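Local coordinates for MutT/nudix family protein (Enterococcus faecalis, PDB 2FML), which is of unknown function but probably acts as an NrtR-like transcriptional regulator, joining a nudix domain to a DNA-binding winged helix, at residues T97-S102 with A130-E135. Residues are numbered along the deposited sequence; the frame is centred on the assembly and turned at random.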
# COMPACT_ATOMS: atom_id res chain seq x y z
N THR A 97 -10.13 21.40 -1.48
CA THR A 97 -10.44 21.45 -2.91
C THR A 97 -11.91 21.61 -3.21
O THR A 97 -12.28 21.91 -4.35
CB THR A 97 -9.98 20.16 -3.69
OG1 THR A 97 -10.78 19.05 -3.27
CG2 THR A 97 -8.50 19.87 -3.50
N GLY A 98 -12.75 21.35 -2.20
CA GLY A 98 -14.20 21.33 -2.38
C GLY A 98 -14.76 20.04 -2.95
O GLY A 98 -15.93 19.88 -3.05
N VAL A 99 -13.92 19.09 -3.28
CA VAL A 99 -14.41 17.89 -3.98
C VAL A 99 -14.88 16.80 -3.00
O VAL A 99 -14.17 16.47 -2.01
CB VAL A 99 -13.35 17.37 -4.94
CG1 VAL A 99 -13.91 16.23 -5.80
CG2 VAL A 99 -12.82 18.53 -5.77
N VAL A 100 -16.10 16.31 -3.25
CA VAL A 100 -16.67 15.20 -2.52
C VAL A 100 -16.48 13.88 -3.32
O VAL A 100 -17.06 13.73 -4.40
CB VAL A 100 -18.17 15.44 -2.21
CG1 VAL A 100 -18.72 14.35 -1.32
CG2 VAL A 100 -18.38 16.81 -1.55
N ILE A 101 -15.63 12.97 -2.81
CA ILE A 101 -15.48 11.58 -3.28
C ILE A 101 -15.98 10.65 -2.17
O ILE A 101 -15.91 11.02 -1.00
CB ILE A 101 -14.02 11.21 -3.59
CG1 ILE A 101 -13.06 12.02 -2.75
CG2 ILE A 101 -13.63 11.59 -4.99
CD1 ILE A 101 -11.78 12.20 -3.44
N SER A 102 -16.47 9.46 -2.52
CA SER A 102 -16.80 8.41 -1.53
C SER A 102 -15.68 7.37 -1.39
O SER A 102 -14.83 7.26 -2.27
CB SER A 102 -18.13 7.72 -1.89
OG SER A 102 -17.94 6.91 -3.04
N ALA A 130 -7.53 8.51 -6.88
CA ALA A 130 -8.92 8.36 -7.32
C ALA A 130 -9.08 8.94 -8.69
O ALA A 130 -8.34 9.90 -9.06
CB ALA A 130 -9.88 9.06 -6.34
N PHE A 131 -10.02 8.34 -9.41
CA PHE A 131 -10.42 8.72 -10.78
C PHE A 131 -11.80 9.30 -10.68
O PHE A 131 -12.69 8.62 -10.18
CB PHE A 131 -10.53 7.48 -11.64
CG PHE A 131 -9.35 6.59 -11.57
CD1 PHE A 131 -8.11 7.01 -12.04
CD2 PHE A 131 -9.48 5.32 -11.03
CE1 PHE A 131 -7.01 6.19 -11.97
CE2 PHE A 131 -8.39 4.47 -10.98
CZ PHE A 131 -7.15 4.91 -11.45
N ILE A 132 -11.98 10.53 -11.15
CA ILE A 132 -13.20 11.29 -10.92
C ILE A 132 -13.52 12.18 -12.14
O ILE A 132 -12.79 12.16 -13.13
CB ILE A 132 -13.11 12.13 -9.58
CG1 ILE A 132 -12.01 13.22 -9.63
CG2 ILE A 132 -12.84 11.20 -8.37
CD1 ILE A 132 -12.38 14.53 -8.90
N GLY A 133 -14.65 12.89 -12.10
CA GLY A 133 -14.93 13.91 -13.09
C GLY A 133 -14.11 15.16 -12.81
O GLY A 133 -13.56 15.32 -11.71
N GLU A 134 -14.04 16.03 -13.82
CA GLU A 134 -13.40 17.33 -13.73
C GLU A 134 -14.33 18.30 -13.01
O GLU A 134 -14.95 19.18 -13.62
CB GLU A 134 -13.07 17.87 -15.14
CG GLU A 134 -11.91 18.87 -15.14
CD GLU A 134 -11.55 19.45 -16.52
OE1 GLU A 134 -11.80 18.82 -17.56
OE2 GLU A 134 -10.97 20.56 -16.56
N GLU A 135 -14.43 18.13 -11.68
CA GLU A 135 -15.37 18.90 -10.84
C GLU A 135 -14.95 20.35 -10.75
O GLU A 135 -13.76 20.65 -10.94
CB GLU A 135 -15.45 18.35 -9.42
CG GLU A 135 -15.32 16.87 -9.28
CD GLU A 135 -16.59 16.18 -8.95
OE1 GLU A 135 -16.69 15.68 -7.80
OE2 GLU A 135 -17.49 16.14 -9.82
O HOH W 1 -17.87 16.91 -5.54
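Ile132 meets two residues of the facing loop at once, its two branches dividing the work. Its CG2 abuts CG2 of Ile101 at 3.5 Å, a methyl contact tighter than usual, with the two side chains crossing at about a right angle. The other branch, lifted by a chi1 of 64° into the position between backbone N and carbonyl carbon, brings CD1 to 3.9 Å from CG1 of Val99. A beta-branched residue with one long arm suits this place, because it can touch both apolar neighbours.

Val99 CG1 also receives Glu135. The glutamate chain bends at chi2 (-107°) and lays its CG 3.8 Å from Val99 CG1. Glu135 OE1 is 3.5 Å from the same Val99 CG1. The aliphatic part of the glutamate thus adds to the apolar packing, and its carboxylate meets a water that bridges the segments: the water donates to Glu135 OE1 at 2.8 Å and accepts from Val100 N at 3.0 Å. The CB of Val100 points away from segment 130-135, and its backbone N makes the contact.

Behind this first shell, the loop leaves helix 85-97 through Gly98, whose positive phi is easiest for a residue without a side chain. The exit is an ST turn, in which Thr97 OG1 accepts from Val99 N (3.1 Å, 160° at the hydrogen). In segment 130-135, backbone bonds join Ala130 and Ile132 to strand 39-50, and Trp148 packs on Ile132 while its NE1 bonds Glu135 O. Ile101 also rests on Leu46 of strand 39-50. The loop after helix 85-97 thus packs on the chain leaving strand 123-131, where the helical and sheet layers of the nudix alpha/beta/alpha sandwich meet.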